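Long-range contacts in FixK2 protein (Bradyrhizobium japonicum, PDB 4I2O), which binds DNA as a dimeric transcription factor of the CRP/FNR superfamily and probably regulates genes linked to nitrogen fixation: residues E56-V61 / G93-P98; Y62-G67 / H86-V91; R70-L75 / A103-I108; G176-P181 / I219-R224. The protein carries 1 engineered substitution. One frame throughout, in Å; residues are numbered along the deposited sequence.

The four contacts are divided between the beta-roll and the winged helix-turn-helix domain of a CRP/FNR regulator. Contacts 1, 2 and 3 belong to the cyclic nucleotide-binding fold, with centres 14 to 16 Å apart. Contacts 1 and 2 share strand 60-64, and the segments of contact 2 fall between those of contact 1 along the chain. Contact 3 lies in the other four-stranded sheet, reached directly after strand 60-64, and its segments alternate with those of contacts 1 and 2. Contact 4 follows later, in the DNA-binding domain, its centre about 34 Å from that of contact 1. Pro181 of contact 4 bridges the domains, touching Leu87 of contact 2 and Ile107 and Ile108 of contact 3.

Contact 1. Residues E56-V61 / G93-P98; sequences EPAEYV and GLESGP
Ala58 and Pro98 are joined by the single hydrogen bond that crosses between 56-61 and 93-98. Ala58 N donates to Pro98 O at 3.0 Å and almost straight, 171° at the hydrogen, although it meets the oxygen from above the carbonyl plane and not on a lone pair. Ala58 is also the centre of an inverse gamma turn, in which Glu59 N makes a weak bond to Pro57 O.

Apolar contacts accompany this link. The methyl of Ala58 points at the opposite loop and rests on the aliphatic base of Glu95, CB to CB 3.9 Å, while the carboxylate of Glu95 leads away to Arg101 N. Farther along, Val61 and Leu94 cross obliquely. Val61 CG1 stands anti to the backbone N (chi1 -176°) and lies over Leu94 CB at 4.0 Å, which leaves Val61 CG2 beside that nitrogen, where it meets Leu94 CD1 at 3.9 Å.

Between these two groups Tyr60 O comes within 3.7 Å of Gly93 O, and it is buried without a polar partner. Strand 60-64 pairs with strand 110-116 through Val61 and Val115, Val61 reaches Leu120 of helix 117-126, and Leu94 packs on helix 128-154 and on Trp135 of the second subunit.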
# COMPACT_ATOMS: atom_id res chain seq x y z
N GLU A 56 13.54 12.08 -5.04
CA GLU A 56 14.52 13.06 -4.51
C GLU A 56 15.21 12.47 -3.26
O GLU A 56 14.62 11.66 -2.55
CB GLU A 56 13.81 14.41 -4.20
CG GLU A 56 14.60 15.44 -3.35
CD GLU A 56 13.77 16.64 -2.87
OE1 GLU A 56 12.89 17.13 -3.62
OE2 GLU A 56 14.02 17.09 -1.73
N PRO A 57 16.47 12.85 -3.00
CA PRO A 57 17.16 12.42 -1.77
C PRO A 57 16.35 12.64 -0.47
O PRO A 57 15.80 13.72 -0.23
CB PRO A 57 18.43 13.28 -1.79
CG PRO A 57 18.72 13.42 -3.25
CD PRO A 57 17.36 13.65 -3.86
N ALA A 58 16.26 11.59 0.34
CA ALA A 58 15.45 11.60 1.57
C ALA A 58 16.29 12.13 2.70
O ALA A 58 16.73 11.36 3.54
CB ALA A 58 15.00 10.16 1.91
N GLU A 59 16.51 13.44 2.71
CA GLU A 59 17.49 14.08 3.58
C GLU A 59 16.89 14.53 4.92
O GLU A 59 17.57 14.56 5.96
CB GLU A 59 18.07 15.27 2.84
CG GLU A 59 19.24 15.93 3.51
CD GLU A 59 19.90 16.98 2.61
OE1 GLU A 59 19.58 16.99 1.40
OE2 GLU A 59 20.72 17.78 3.13
N TYR A 60 15.61 14.87 4.89
CA TYR A 60 14.90 15.31 6.08
C TYR A 60 13.68 14.48 6.36
O TYR A 60 13.15 13.84 5.45
CB TYR A 60 14.50 16.80 5.96
CG TYR A 60 15.71 17.63 5.83
CD1 TYR A 60 16.40 18.06 6.97
CD2 TYR A 60 16.20 17.97 4.58
CE1 TYR A 60 17.53 18.80 6.84
CE2 TYR A 60 17.34 18.72 4.46
CZ TYR A 60 18.00 19.13 5.59
OH TYR A 60 19.15 19.87 5.47
N VAL A 61 13.26 14.46 7.63
CA VAL A 61 12.00 13.85 8.05
C VAL A 61 11.22 14.98 8.70
O VAL A 61 11.82 15.85 9.31
CB VAL A 61 12.22 12.71 9.05
CG1 VAL A 61 10.90 12.03 9.40
CG2 VAL A 61 13.18 11.66 8.42
N GLY A 93 7.75 11.55 5.45
CA GLY A 93 9.00 11.64 4.72
C GLY A 93 10.09 10.73 5.23
O GLY A 93 11.22 10.81 4.75
N LEU A 94 9.77 9.89 6.23
CA LEU A 94 10.71 8.90 6.75
C LEU A 94 10.93 7.79 5.72
O LEU A 94 9.96 7.17 5.24
CB LEU A 94 10.22 8.29 8.07
CG LEU A 94 11.18 7.26 8.72
CD1 LEU A 94 12.52 7.86 9.16
CD2 LEU A 94 10.44 6.58 9.87
N GLU A 95 12.18 7.56 5.37
CA GLU A 95 12.54 6.49 4.43
C GLU A 95 13.68 5.68 4.98
O GLU A 95 14.68 6.22 5.57
CB GLU A 95 12.89 7.03 3.05
CG GLU A 95 11.72 7.81 2.38
CD GLU A 95 10.75 6.92 1.58
OE1 GLU A 95 10.94 5.69 1.55
OE2 GLU A 95 9.81 7.48 0.98
N SER A 96 13.57 4.36 4.81
CA SER A 96 14.65 3.51 5.21
C SER A 96 15.70 3.65 4.11
O SER A 96 16.90 3.62 4.37
CB SER A 96 14.17 2.06 5.26
OG SER A 96 15.28 1.20 5.30
N GLY A 97 15.22 3.77 2.88
CA GLY A 97 16.12 3.84 1.74
C GLY A 97 16.57 5.28 1.51
O GLY A 97 16.32 6.16 2.35
N PRO A 98 17.22 5.53 0.37
CA PRO A 98 17.95 6.77 0.12
C PRO A 98 17.09 7.88 -0.48
O PRO A 98 17.54 9.02 -0.55
CB PRO A 98 19.04 6.33 -0.87
CG PRO A 98 18.38 5.23 -1.66
CD PRO A 98 17.40 4.54 -0.72

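Contact 2. Residues Y62-G67 / H86-V91; sequences YQVVTG and HLPGDV
Strand 60-64 and the turn before strand 91-92 meet here in a short antiparallel pairing, partly buried in the beta-roll and extended by one side-chain bond from Gln63. Gln63 and Val91 form a non-hydrogen-bonded pair, CA to CA 4.2 Å. Beyond it, Val64 N donates to Asp90 O at 3.0 Å, and Val64 O receives Gly89 N at 2.8 Å.

The extended Gln63 chain, with CG anti to the backbone N (chi1 178°), runs beside the turn until NE2 reaches Gly89 O at 3.0 Å. The oxygen lies near the Gln63 amide plane, whereas the donor sits above the carbonyl plane. An alanine here is likely to leave Gly89 O without this donor and Val91 CG2 without the packing of Gln63 CG.

A type II turn from Leu87 to Asp90 shapes the opposing loop, and Gly89 takes its positive-phi corner. Asp90 braces it from within: OD2 accepts Leu87 N at 2.9 Å, met from above the carboxylate plane, and also forms a salt bridge with Arg171 of helix 157-172. Val64 CB lies against Leu87 O at 3.4 Å, while Pro88 CD touches Gly67 O at 3.4 Å.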
# COMPACT_ATOMS: atom_id res chain seq x y z
N TYR A 62 9.90 14.94 8.58
CA TYR A 62 9.04 16.11 8.85
C TYR A 62 7.85 15.76 9.75
O TYR A 62 7.36 14.62 9.72
CB TYR A 62 8.42 16.59 7.53
CG TYR A 62 9.41 16.89 6.41
CD1 TYR A 62 9.80 18.19 6.14
CD2 TYR A 62 9.94 15.87 5.64
CE1 TYR A 62 10.74 18.48 5.10
CE2 TYR A 62 10.86 16.14 4.61
CZ TYR A 62 11.25 17.44 4.34
OH TYR A 62 12.15 17.66 3.30
N GLN A 63 7.35 16.73 10.51
CA GLN A 63 6.14 16.50 11.28
C GLN A 63 5.25 17.71 11.05
O GLN A 63 5.69 18.84 11.19
CB GLN A 63 6.46 16.31 12.76
CG GLN A 63 5.20 16.12 13.60
CD GLN A 63 5.50 16.04 15.07
OE1 GLN A 63 6.37 16.77 15.58
NE2 GLN A 63 4.81 15.13 15.77
N VAL A 64 4.00 17.49 10.62
CA VAL A 64 3.08 18.65 10.49
C VAL A 64 2.79 19.28 11.86
O VAL A 64 2.46 18.57 12.82
CB VAL A 64 1.76 18.19 9.81
CG1 VAL A 64 0.83 19.34 9.55
CG2 VAL A 64 2.03 17.44 8.48
N VAL A 65 2.95 20.60 11.97
CA VAL A 65 2.53 21.31 13.19
C VAL A 65 1.17 21.93 12.91
O VAL A 65 0.18 21.64 13.59
CB VAL A 65 3.53 22.39 13.58
CG1 VAL A 65 3.05 23.14 14.84
CG2 VAL A 65 4.89 21.78 13.83
N THR A 66 1.08 22.77 11.88
CA THR A 66 -0.26 23.20 11.44
C THR A 66 -0.39 23.00 9.96
O THR A 66 0.62 22.95 9.26
CB THR A 66 -0.51 24.69 11.71
OG1 THR A 66 0.45 25.48 10.98
CG2 THR A 66 -0.35 25.02 13.23
N GLY A 67 -1.63 22.90 9.49
CA GLY A 67 -1.92 22.70 8.07
C GLY A 67 -2.10 21.24 7.65
O GLY A 67 -2.69 20.46 8.38
N HIS A 86 -1.32 13.97 5.40
CA HIS A 86 -0.62 14.10 6.71
C HIS A 86 -1.15 15.34 7.37
O HIS A 86 -1.26 16.40 6.73
CB HIS A 86 0.86 14.28 6.48
CG HIS A 86 1.42 13.24 5.55
ND1 HIS A 86 1.36 11.91 5.85
CD2 HIS A 86 2.00 13.33 4.33
CE1 HIS A 86 1.96 11.21 4.89
NE2 HIS A 86 2.32 12.05 3.94
N LEU A 87 -1.63 15.17 8.59
CA LEU A 87 -2.43 16.18 9.28
C LEU A 87 -1.60 16.55 10.53
O LEU A 87 -0.57 15.94 10.79
CB LEU A 87 -3.78 15.55 9.65
CG LEU A 87 -4.62 15.12 8.45
CD1 LEU A 87 -5.86 14.43 8.99
CD2 LEU A 87 -5.03 16.35 7.56
N PRO A 88 -2.02 17.55 11.32
CA PRO A 88 -1.16 17.95 12.43
C PRO A 88 -0.80 16.84 13.44
O PRO A 88 -1.66 16.03 13.87
CB PRO A 88 -1.97 19.06 13.12
CG PRO A 88 -2.74 19.66 11.99
CD PRO A 88 -3.11 18.50 11.09
N GLY A 89 0.49 16.82 13.76
CA GLY A 89 1.09 15.79 14.59
C GLY A 89 1.64 14.62 13.78
O GLY A 89 2.48 13.86 14.27
N ASP A 90 1.20 14.45 12.54
CA ASP A 90 1.66 13.30 11.75
C ASP A 90 3.10 13.48 11.29
O ASP A 90 3.49 14.55 10.84
CB ASP A 90 0.80 13.12 10.48
CG ASP A 90 -0.59 12.56 10.75
OD1 ASP A 90 -0.86 12.05 11.87
OD2 ASP A 90 -1.42 12.60 9.81
N VAL A 91 3.89 12.40 11.33
CA VAL A 91 5.24 12.46 10.79
C VAL A 91 5.27 11.94 9.38
O VAL A 91 4.53 10.99 9.07
CB VAL A 91 6.19 11.65 11.66
CG1 VAL A 91 7.57 11.53 10.96
CG2 VAL A 91 6.33 12.32 13.03

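Contact 3. Residues R70-L75 / A103-I108; sequences RSYKLL and AAEAII
The Tyr72 ring carries Ala103 CB over one face, and the Arg70 guanidinium takes Glu105 OE1 at its edge, in its plane, with Ala106 O above one face. Both sit on one face of an antiparallel beta-roll sheet, where strand 69-74 pairs with strand 103-106: Arg70 with Glu105 and Tyr72 with Ala103 are hydrogen-bonded pairs, and Ser71 with Ala104 between them is a non-hydrogen-bonded pair.

The Ala103 methyl makes a CH-pi contact, 3.9 Å from CB to the centroid of the Tyr72 ring and offset toward its rim. Tyr72 CG stands between its backbone N and carbonyl carbon (chi1 63°), which brings the ring across to the neighbouring strand.

Arg70 grips Glu105 side-on. Arg70 NE and NH2 both bond to Glu105 OE1 at 3.0 Å, NE nearly along the C-O axis and NH2 from above the carboxylate plane; the two flat groups are 82° apart. NH2 has a second carboxylate in Asp48, and NH1 makes a salt bridge to Asp186 of the DNA-binding domain, tying the two domains together. A leucine in place of Arg70 would probably leave Glu105, Asp48 and Asp186 without their shared positive charge.

Ile107 lies across the Arg70 chain, its CG1 3.9 Å from Arg70 CB. Water 1 joins the same residues, accepting from Arg70 NH1 at 3.0 Å and donating to Ile107 O at 2.7 Å.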
# COMPACT_ATOMS: atom_id res chain seq x y z
N ARG A 70 -0.23 16.49 1.29
CA ARG A 70 -0.56 15.25 0.54
C ARG A 70 0.68 14.59 -0.03
O ARG A 70 1.56 15.28 -0.53
CB ARG A 70 -1.56 15.59 -0.58
CG ARG A 70 -1.05 16.69 -1.54
CD ARG A 70 -2.09 17.03 -2.73
NE ARG A 70 -1.58 18.19 -3.45
CZ ARG A 70 -2.06 19.43 -3.33
NH1 ARG A 70 -3.18 19.71 -2.66
NH2 ARG A 70 -1.46 20.42 -3.96
N SER A 71 0.74 13.25 0.04
CA SER A 71 1.84 12.47 -0.55
C SER A 71 1.21 11.73 -1.71
O SER A 71 0.14 11.15 -1.53
CB SER A 71 2.40 11.41 0.45
OG SER A 71 3.20 12.04 1.46
N TYR A 72 1.87 11.75 -2.88
CA TYR A 72 1.27 11.18 -4.09
C TYR A 72 2.28 10.70 -5.11
O TYR A 72 3.50 11.01 -5.05
CB TYR A 72 0.36 12.24 -4.73
CG TYR A 72 1.13 13.41 -5.16
CD1 TYR A 72 1.70 13.48 -6.43
CD2 TYR A 72 1.39 14.45 -4.25
CE1 TYR A 72 2.47 14.57 -6.81
CE2 TYR A 72 2.15 15.52 -4.61
CZ TYR A 72 2.69 15.58 -5.87
OH TYR A 72 3.44 16.67 -6.20
N LYS A 73 1.78 9.89 -6.05
CA LYS A 73 2.61 9.46 -7.17
C LYS A 73 1.88 9.90 -8.41
O LYS A 73 0.65 9.88 -8.42
CB LYS A 73 2.72 7.92 -7.19
CG LYS A 73 3.51 7.35 -5.99
CD LYS A 73 3.70 5.83 -6.05
CE LYS A 73 4.93 5.47 -6.84
NZ LYS A 73 6.21 5.81 -6.14
N LEU A 74 2.61 10.26 -9.46
CA LEU A 74 1.95 10.64 -10.74
C LEU A 74 2.23 9.71 -11.85
O LEU A 74 3.27 9.03 -11.88
CB LEU A 74 2.49 12.03 -11.17
CG LEU A 74 2.16 13.19 -10.30
CD1 LEU A 74 3.00 14.39 -10.84
CD2 LEU A 74 0.68 13.46 -10.46
N LEU A 75 1.31 9.63 -12.82
CA LEU A 75 1.67 9.01 -14.07
C LEU A 75 1.93 10.15 -15.05
O LEU A 75 1.53 11.28 -14.82
CB LEU A 75 0.58 8.04 -14.57
CG LEU A 75 0.27 6.91 -13.57
CD1 LEU A 75 -0.95 6.18 -14.06
CD2 LEU A 75 1.46 5.93 -13.50
N ALA A 103 6.04 12.05 -3.81
CA ALA A 103 6.21 13.51 -3.70
C ALA A 103 5.31 13.97 -2.56
O ALA A 103 4.39 13.26 -2.18
CB ALA A 103 5.81 14.17 -5.01
N ALA A 104 5.55 15.19 -2.02
CA ALA A 104 4.71 15.68 -0.92
C ALA A 104 4.54 17.14 -1.20
O ALA A 104 5.52 17.81 -1.58
CB ALA A 104 5.43 15.52 0.48
N GLU A 105 3.32 17.62 -1.01
CA GLU A 105 2.98 19.03 -1.27
C GLU A 105 2.10 19.52 -0.18
O GLU A 105 1.24 18.81 0.31
CB GLU A 105 2.16 19.17 -2.58
CG GLU A 105 2.95 19.31 -3.85
CD GLU A 105 2.07 19.32 -5.11
OE1 GLU A 105 0.90 18.84 -5.03
OE2 GLU A 105 2.57 19.75 -6.18
N ALA A 106 2.26 20.80 0.18
CA ALA A 106 1.33 21.42 1.13
C ALA A 106 -0.04 21.58 0.48
O ALA A 106 -0.14 22.09 -0.62
CB ALA A 106 1.85 22.79 1.59
N ILE A 107 -1.10 21.16 1.19
CA ILE A 107 -2.48 21.31 0.69
C ILE A 107 -2.98 22.73 0.97
O ILE A 107 -3.74 23.30 0.16
CB ILE A 107 -3.40 20.31 1.36
CG1 ILE A 107 -2.96 18.89 0.97
CG2 ILE A 107 -4.85 20.48 0.89
CD1 ILE A 107 -3.64 17.83 1.87
N ILE A 108 -2.52 23.28 2.09
CA ILE A 108 -2.85 24.67 2.53
C ILE A 108 -1.57 25.17 3.17
O ILE A 108 -0.66 24.39 3.39
CB ILE A 108 -4.00 24.69 3.58
CG1 ILE A 108 -3.77 23.63 4.68
CG2 ILE A 108 -5.37 24.44 2.90
CD1 ILE A 108 -4.77 23.72 5.85
O HOH W 1 -4.09 22.59 -2.41

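Contact 4. Residues G176-P181 / I219-R224; sequences GMMALP and IVLRNR
Met178 slants across Ile219 and Leu221, and its terminal methyl does the touching: CE lies 3.5 Å from Ile219 CG2, a tight approach, and 3.8 Å from Leu221 CD2. This is the small antiparallel sheet of the winged helix-turn-helix domain, where edge strand 177-179 lies against strand 218-221, the middle of three. Met178 CG stands beside its backbone N (chi1 -47°) and the chain bends at its last torsion, turning CE over the neighbouring strand. The same side chain packs on Leu165 and Leu172 of helix 157-172, so the sheet is seated on that helix.

Leu180 extends the apolar patch, meeting Ile219 with CD1 to CD1 at 3.8 Å. On the other face of the sheet, Met177 and Val220 meet at about a right angle, with Met177 CB 3.6 Å from Val220 CG2.

Met178 and Ile219 are a hydrogen-bonded pair. Met178 N donates to Ile219 O at 2.8 Å, and Ile219 N returns a bond to Met178 O at 2.9 Å.

Toward Gly176 the strands are joined through water. Arg224, whose guanidinium has Leu221 CB over the centre of one face, is anchored by a salt bridge from NE to Asp169. Water 2 donates to Gly176 O and accepts from Leu221 N, while water 3 accepts from Arg224 NH2 at 2.8 Å and donates to both Gly176 O and Leu221 O, the latter at 2.7 Å.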
# COMPACT_ATOMS: atom_id res chain seq x y z
N GLY A 176 -17.04 17.27 17.18
CA GLY A 176 -18.00 16.74 16.19
C GLY A 176 -17.93 17.14 14.73
O GLY A 176 -18.61 16.53 13.89
N MET A 177 -17.14 18.15 14.38
CA MET A 177 -17.15 18.67 13.00
C MET A 177 -15.76 18.55 12.39
O MET A 177 -14.77 18.74 13.10
CB MET A 177 -17.61 20.16 12.98
CG MET A 177 -17.39 20.75 11.55
SD MET A 177 -17.84 22.48 11.41
CE MET A 177 -19.58 22.20 10.98
N MET A 178 -15.71 18.15 11.11
CA MET A 178 -14.48 18.01 10.34
C MET A 178 -14.33 19.23 9.45
O MET A 178 -15.19 19.49 8.59
CB MET A 178 -14.63 16.80 9.37
CG MET A 178 -15.16 15.65 10.06
SD MET A 178 -14.93 14.21 9.02
CE MET A 178 -16.44 14.23 8.07
N ALA A 179 -13.23 19.94 9.59
CA ALA A 179 -12.92 21.01 8.65
C ALA A 179 -11.90 20.40 7.72
O ALA A 179 -10.71 20.20 8.09
CB ALA A 179 -12.35 22.24 9.37
N LEU A 180 -12.34 20.01 6.54
CA LEU A 180 -11.48 19.22 5.66
C LEU A 180 -10.58 20.20 4.95
O LEU A 180 -11.05 21.29 4.54
CB LEU A 180 -12.35 18.53 4.59
CG LEU A 180 -13.13 17.32 5.10
CD1 LEU A 180 -13.96 16.78 3.90
CD2 LEU A 180 -12.24 16.25 5.76
N PRO A 181 -9.28 19.90 4.87
CA PRO A 181 -8.42 20.94 4.26
C PRO A 181 -8.29 20.82 2.76
O PRO A 181 -7.78 21.79 2.15
CB PRO A 181 -7.04 20.68 4.87
CG PRO A 181 -7.05 19.12 5.12
CD PRO A 181 -8.50 18.92 5.66
N ILE A 219 -17.85 19.49 7.54
CA ILE A 219 -18.80 18.37 7.48
C ILE A 219 -19.02 17.85 8.88
O ILE A 219 -18.06 17.75 9.64
CB ILE A 219 -18.29 17.24 6.58
CG1 ILE A 219 -18.30 17.69 5.11
CG2 ILE A 219 -19.11 16.02 6.78
CD1 ILE A 219 -17.73 16.68 4.10
N VAL A 220 -20.27 17.55 9.23
CA VAL A 220 -20.58 17.06 10.59
C VAL A 220 -21.22 15.72 10.33
O VAL A 220 -22.25 15.65 9.65
CB VAL A 220 -21.57 17.96 11.36
CG1 VAL A 220 -22.01 17.29 12.65
CG2 VAL A 220 -20.94 19.27 11.78
N LEU A 221 -20.62 14.63 10.82
CA LEU A 221 -21.27 13.32 10.68
C LEU A 221 -22.40 13.23 11.69
O LEU A 221 -22.19 13.37 12.90
CB LEU A 221 -20.29 12.17 10.93
CG LEU A 221 -19.09 12.18 10.02
CD1 LEU A 221 -18.27 10.89 10.34
CD2 LEU A 221 -19.60 12.14 8.55
N ARG A 222 -23.60 12.98 11.20
CA ARG A 222 -24.78 12.91 12.08
C ARG A 222 -25.09 11.51 12.60
O ARG A 222 -25.76 11.36 13.63
CB ARG A 222 -26.02 13.45 11.35
CG ARG A 222 -25.82 14.83 10.76
CD ARG A 222 -27.06 15.67 10.92
NE ARG A 222 -26.84 17.03 10.44
CZ ARG A 222 -26.24 17.98 11.15
NH1 ARG A 222 -25.78 17.71 12.36
NH2 ARG A 222 -26.09 19.20 10.63
N ASN A 223 -24.64 10.48 11.86
CA ASN A 223 -24.83 9.10 12.30
C ASN A 223 -23.64 8.26 11.84
O ASN A 223 -23.62 7.81 10.67
CB ASN A 223 -26.10 8.53 11.71
CG ASN A 223 -26.50 7.19 12.34
OD1 ASN A 223 -25.66 6.41 12.80
ND2 ASN A 223 -27.80 6.94 12.37
N ARG A 224 -22.64 8.07 12.72
CA ARG A 224 -21.45 7.33 12.32
C ARG A 224 -21.80 5.87 12.09
O ARG A 224 -21.22 5.24 11.22
CB ARG A 224 -20.32 7.47 13.37
CG ARG A 224 -19.85 8.93 13.52
CD ARG A 224 -18.89 9.14 14.72
NE ARG A 224 -18.29 10.47 14.68
CZ ARG A 224 -18.96 11.59 14.98
NH1 ARG A 224 -20.24 11.51 15.35
NH2 ARG A 224 -18.37 12.78 14.91
O HOH W 2 -17.96 14.81 11.95
O HOH W 3 -20.55 14.49 14.78